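Local coordinates for protein N-ACETYLMURAMOYL-L-ALANINE AMIDASE CwlV (Paenibacillus polymyxa, PDB 1JWQ) that probably cleaves the amide bond between N-acetylmuramic acid and L-alanine in cell-wall peptidoglycan, acting through this zinc-binding catalytic domain, at residues A[3-8]-A[71-76]; A[90-95]-A[114-119]. All coordinates share one frame; numbering follows the deposited sequence.

Contact 1: residues A[3-8]-A[71-76]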
loop_
_atom_site.group_PDB
_atom_site.type_symbol
_atom_site.label_atom_id
_atom_site.label_comp_id
_atom_site.label_asym_id
_atom_site.label_seq_id
_atom_site.Cartn_x
_atom_site.Cartn_y
_atom_site.Cartn_z
ATOM N N VAL A 3 -4.290 -15.027 -6.272
ATOM C CA VAL A 3 -3.359 -14.672 -5.214
ATOM C C VAL A 3 -3.113 -13.174 -5.153
ATOM O O VAL A 3 -2.827 -12.536 -6.165
ATOM C CB VAL A 3 -2.017 -15.406 -5.409
ATOM C CG1 VAL A 3 -1.023 -14.982 -4.351
ATOM C CG2 VAL A 3 -2.245 -16.910 -5.347
ATOM N N VAL A 4 -3.223 -12.630 -3.948
ATOM C CA VAL A 4 -3.019 -11.208 -3.717
ATOM C C VAL A 4 -1.878 -11.029 -2.728
ATOM O O VAL A 4 -1.947 -11.520 -1.604
ATOM C CB VAL A 4 -4.285 -10.560 -3.116
ATOM C CG1 VAL A 4 -4.050 -9.069 -2.869
ATOM C CG2 VAL A 4 -5.465 -10.775 -4.045
ATOM N N VAL A 5 -0.824 -10.334 -3.141
ATOM C CA VAL A 5 0.295 -10.110 -2.239
ATOM C C VAL A 5 0.268 -8.666 -1.769
ATOM O O VAL A 5 0.235 -7.741 -2.576
ATOM C CB VAL A 5 1.650 -10.425 -2.918
ATOM C CG1 VAL A 5 2.808 -9.982 -2.020
ATOM C CG2 VAL A 5 1.752 -11.921 -3.180
ATOM N N ILE A 6 0.241 -8.493 -0.453
ATOM C CA ILE A 6 0.221 -7.172 0.154
ATOM C C ILE A 6 1.563 -6.997 0.834
ATOM O O ILE A 6 1.954 -7.799 1.681
ATOM C CB ILE A 6 -0.891 -7.042 1.206
ATOM C CG1 ILE A 6 -2.247 -7.376 0.577
ATOM C CG2 ILE A 6 -0.886 -5.630 1.785
ATOM C CD1 ILE A 6 -2.686 -6.426 -0.516
ATOM N N ASP A 7 2.253 -5.933 0.451
ATOM C CA ASP A 7 3.573 -5.638 0.965
ATOM C C ASP A 7 3.590 -4.377 1.819
ATOM O O ASP A 7 3.412 -3.266 1.307
ATOM C CB ASP A 7 4.528 -5.491 -0.223
ATOM C CG ASP A 7 5.920 -5.094 0.194
ATOM O OD1 ASP A 7 6.399 -4.045 -0.282
ATOM O OD2 ASP A 7 6.525 -5.830 0.993
ATOM N N ALA A 8 3.783 -4.557 3.123
ATOM C CA ALA A 8 3.858 -3.433 4.052
ATOM C C ALA A 8 5.297 -2.952 3.968
ATOM O O ALA A 8 6.212 -3.644 4.401
ATOM C CB ALA A 8 3.540 -3.895 5.472
ATOM N N LEU A 71 4.956 -17.194 -5.756
ATOM C CA LEU A 71 3.577 -17.608 -5.512
ATOM C C LEU A 71 2.656 -17.253 -6.677
ATOM O O LEU A 71 1.441 -17.467 -6.612
ATOM C CB LEU A 71 3.059 -16.968 -4.219
ATOM C CG LEU A 71 3.893 -17.268 -2.969
ATOM C CD1 LEU A 71 3.233 -16.631 -1.743
ATOM C CD2 LEU A 71 4.014 -18.776 -2.786
ATOM N N LYS A 72 3.250 -16.722 -7.742
ATOM C CA LYS A 72 2.519 -16.328 -8.942
ATOM C C LYS A 72 1.334 -15.430 -8.607
ATOM O O LYS A 72 0.199 -15.710 -8.986
ATOM C CB LYS A 72 2.032 -17.567 -9.699
ATOM C CG LYS A 72 3.147 -18.521 -10.104
ATOM C CD LYS A 72 2.624 -19.668 -10.964
ATOM C CE LYS A 72 1.540 -20.464 -10.252
ATOM N NZ LYS A 72 2.010 -21.032 -8.959
ATOM N N ALA A 73 1.605 -14.343 -7.895
ATOM C CA ALA A 73 0.547 -13.419 -7.509
ATOM C C ALA A 73 -0.184 -12.853 -8.726
ATOM O O ALA A 73 0.405 -12.681 -9.791
ATOM C CB ALA A 73 1.135 -12.277 -6.677
ATOM N N ASN A 74 -1.474 -12.582 -8.563
ATOM C CA ASN A 74 -2.263 -12.003 -9.636
ATOM C C ASN A 74 -2.083 -10.491 -9.561
ATOM O O ASN A 74 -2.145 -9.791 -10.570
ATOM C CB ASN A 74 -3.736 -12.383 -9.487
ATOM C CG ASN A 74 -3.985 -13.853 -9.769
ATOM O OD1 ASN A 74 -3.611 -14.724 -8.982
ATOM N ND2 ASN A 74 -4.605 -14.137 -10.906
ATOM N N VAL A 75 -1.863 -9.996 -8.346
ATOM C CA VAL A 75 -1.615 -8.574 -8.130
ATOM C C VAL A 75 -0.684 -8.397 -6.945
ATOM O O VAL A 75 -0.580 -9.267 -6.079
ATOM C CB VAL A 75 -2.906 -7.771 -7.846
ATOM C CG1 VAL A 75 -3.822 -7.816 -9.057
ATOM C CG2 VAL A 75 -3.605 -8.312 -6.607
ATOM N N PHE A 76 -0.010 -7.255 -6.917
ATOM C CA PHE A 76 0.918 -6.923 -5.851
ATOM C C PHE A 76 0.636 -5.485 -5.437
ATOM O O PHE A 76 0.540 -4.598 -6.279
ATOM C CB PHE A 76 2.352 -7.073 -6.363
ATOM C CG PHE A 76 3.411 -6.696 -5.364
ATOM C CD1 PHE A 76 3.872 -5.386 -5.280
ATOM C CD2 PHE A 76 3.977 -7.662 -4.532
ATOM C CE1 PHE A 76 4.887 -5.039 -4.388
ATOM C CE2 PHE A 76 4.991 -7.329 -3.633
ATOM C CZ PHE A 76 5.447 -6.013 -3.563
#
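N74 grips V3 at both ends: its side-chain OD1 accepts from V3 N at 2.8 Å, while its backbone N donates to V3 O, also at 2.8 Å. The amide reaches back because CG sits anti to its own carbonyl carbon (chi1 -70°), and V3 N meets OD1 from above the carbonyl plane, 42° out of it. An alanine here would remove this acceptor and would probably leave V3 N without its mate. V75 N adds a long, weak bond to V3 O. Two residues on, V5 N donates to V75 O at 3.1 Å. The V4-V75 and V5-F76 pairs join strands 2-8 and 75-82 in parallel in the mixed sheet of the amidase catalytic domain. On one face V4 and V75 lie side by side, V4 CG1 3.8 Å from V75 CG2, beneath helix 158-176. On the other, V5 divides its branches: CG2 rests on the A73 methyl, and CG1, anti to the backbone N, meets F76 at CD2, 3.6 Å away. The far end of that ring continues to D7, where CZ lies 3.5 Å from D7 CB and the carboxylate plane is turned 26° from the ring. The D7 carboxylate is fixed from outside the two segments: T52 and R64 hold OD2 and S78 holds OD1. The side chains of D7 and the zinc ligand H80 lie about 5 Å apart. M136 packs against A73 and F76. Before the strand, K72 takes positive phi in a Schellman motif that ends helix 61-70.

Contact 2: residues A[90-95]-A[114-119]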
loop_
_atom_site.group_PDB
_atom_site.type_symbol
_atom_site.label_atom_id
_atom_site.label_comp_id
_atom_site.label_asym_id
_atom_site.label_seq_id
_atom_site.Cartn_x
_atom_site.Cartn_y
_atom_site.Cartn_z
ATOM N N ASN A 90 1.157 17.292 1.195
ATOM C CA ASN A 90 0.072 16.428 1.630
ATOM C C ASN A 90 -0.649 15.777 0.461
ATOM O O ASN A 90 -0.630 16.280 -0.666
ATOM C CB ASN A 90 -0.953 17.242 2.418
ATOM C CG ASN A 90 -1.599 18.328 1.569
ATOM O OD1 ASN A 90 -0.996 19.368 1.300
ATOM N ND2 ASN A 90 -2.822 18.076 1.122
ATOM N N GLY A 91 -1.298 14.655 0.735
ATOM C CA GLY A 91 -2.036 13.994 -0.317
ATOM C C GLY A 91 -1.742 12.524 -0.498
ATOM O O GLY A 91 -0.779 11.981 0.041
ATOM N N THR A 92 -2.600 11.895 -1.291
ATOM C CA THR A 92 -2.528 10.475 -1.596
ATOM C C THR A 92 -2.048 10.258 -3.032
ATOM O O THR A 92 -2.534 10.909 -3.962
ATOM C CB THR A 92 -3.918 9.840 -1.432
ATOM O OG1 THR A 92 -4.361 10.030 -0.083
ATOM C CG2 THR A 92 -3.876 8.369 -1.760
ATOM N N GLU A 93 -1.107 9.329 -3.203
ATOM C CA GLU A 93 -0.555 9.018 -4.516
ATOM C C GLU A 93 -0.517 7.504 -4.761
ATOM O O GLU A 93 -0.302 6.716 -3.826
ATOM C CB GLU A 93 0.868 9.581 -4.632
ATOM C CG GLU A 93 1.087 10.883 -3.860
ATOM C CD GLU A 93 2.544 11.328 -3.823
ATOM O OE1 GLU A 93 3.449 10.463 -3.907
ATOM O OE2 GLU A 93 2.799 12.550 -3.692
ATOM N N THR A 94 -0.716 7.119 -6.022
ATOM C CA THR A 94 -0.695 5.720 -6.434
ATOM C C THR A 94 0.350 5.632 -7.529
ATOM O O THR A 94 0.298 6.399 -8.482
ATOM C CB THR A 94 -2.035 5.276 -7.009
ATOM O OG1 THR A 94 -3.033 5.323 -5.980
ATOM C CG2 THR A 94 -1.915 3.848 -7.547
ATOM N N TYR A 95 1.305 4.720 -7.376
ATOM C CA TYR A 95 2.379 4.550 -8.351
ATOM C C TYR A 95 2.355 3.225 -9.101
ATOM O O TYR A 95 1.968 2.192 -8.555
ATOM C CB TYR A 95 3.739 4.642 -7.664
ATOM C CG TYR A 95 4.081 5.999 -7.124
ATOM C CD1 TYR A 95 3.721 6.374 -5.830
ATOM C CD2 TYR A 95 4.783 6.910 -7.907
ATOM C CE1 TYR A 95 4.061 7.629 -5.330
ATOM C CE2 TYR A 95 5.127 8.159 -7.422
ATOM C CZ TYR A 95 4.767 8.513 -6.135
ATOM O OH TYR A 95 5.133 9.745 -5.649
ATOM N N PRO A 114 -10.459 8.151 -2.956
ATOM C CA PRO A 114 -11.597 8.760 -2.256
ATOM C C PRO A 114 -11.690 8.323 -0.798
ATOM O O PRO A 114 -12.172 9.071 0.051
ATOM C CB PRO A 114 -12.798 8.284 -3.070
ATOM C CG PRO A 114 -12.228 8.122 -4.448
ATOM C CD PRO A 114 -10.913 7.442 -4.164
ATOM N N ALA A 115 -11.224 7.111 -0.512
ATOM C CA ALA A 115 -11.268 6.584 0.847
ATOM C C ALA A 115 -10.372 7.348 1.820
ATOM O O ALA A 115 -10.705 7.468 2.996
ATOM C CB ALA A 115 -10.904 5.096 0.849
ATOM N N THR A 116 -9.236 7.858 1.353
ATOM C CA THR A 116 -8.357 8.603 2.250
ATOM C C THR A 116 -8.956 9.974 2.544
ATOM O O THR A 116 -8.756 10.533 3.625
ATOM C CB THR A 116 -6.946 8.816 1.656
ATOM O OG1 THR A 116 -7.007 9.775 0.594
ATOM C CG2 THR A 116 -6.383 7.501 1.126
ATOM N N GLY A 117 -9.694 10.509 1.575
ATOM C CA GLY A 117 -10.301 11.815 1.747
ATOM C C GLY A 117 -9.254 12.911 1.754
ATOM O O GLY A 117 -9.557 14.068 2.043
ATOM N N LEU A 118 -8.015 12.548 1.441
ATOM C CA LEU A 118 -6.921 13.510 1.408
ATOM C C LEU A 118 -6.792 14.058 -0.008
ATOM O O LEU A 118 -7.484 13.605 -0.922
ATOM C CB LEU A 118 -5.617 12.836 1.832
ATOM C CG LEU A 118 -5.664 12.095 3.174
ATOM C CD1 LEU A 118 -4.336 11.381 3.403
ATOM C CD2 LEU A 118 -5.951 13.078 4.305
ATOM N N THR A 119 -5.911 15.033 -0.195
ATOM C CA THR A 119 -5.742 15.611 -1.518
ATOM C C THR A 119 -5.326 14.538 -2.513
ATOM O O THR A 119 -4.357 13.811 -2.294
ATOM C CB THR A 119 -4.697 16.733 -1.515
ATOM O OG1 THR A 119 -5.132 17.779 -0.637
ATOM C CG2 THR A 119 -4.519 17.297 -2.921
#
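T116, in the last turn of helix 102-116, meets T92 at the start of strand 92-96, within a beta-alpha-beta unit that runs on into strand 120-125. The two threonines reach toward each other tip to tip, with T92 OG1 and T116 OG1 2.7 Å apart and their CG2 methyls 3.9 Å apart. T92 OG1 bonds to V143 O, and T116 OG1 to A113 O. T116 OG1 stands between its own backbone N and carbonyl carbon (chi1 72°), a setting from which it also accepts from L118 N at 3.1 Å. This ST turn, with an N-H...O angle of 166°, carries the chain through G117, where phi turns positive and the helix ends. L118 follows with its side chain alongside the T92 hydroxyl: CB lies 3.6 Å and CD1 3.7 Å from T92 OG1. The L118 side chain also touches F160 of helix 158-176 and L155 of helix 149-155. T119 closes the contact with its backbone against G91, whose CA lies 3.1 Å from T119 O. With phi at 129°, and T119 O close to its CA, G91 has little room for a CB. Beyond G91 the two segments share one backbone bond, which leads into the parallel pairing of strands 92-96 and 120-125: T92 N donates to T119 O at 2.8 Å.

How the contacts relate
Leaving the N terminus, the chain forms strand 2-8, passes through helix 26-42, strand 47-51 and helix 61-70, and returns at 71-76, where contact 1 closes a loop of 62 residues. It continues along strand 75-82 and then enters strand 92-96, where contact 2 opens, to close at the end of helix 102-116 across a gap of 18 residues. The two closures stand in series, neither nested nor crossed. Their centres are 22 Å apart, on opposite sides of the chain's centre, and they do not touch. One sheet joins them: contact 1 pairs neighbouring parallel strands, whereas contact 2 ties a helix end and the following turn to strand 92-96.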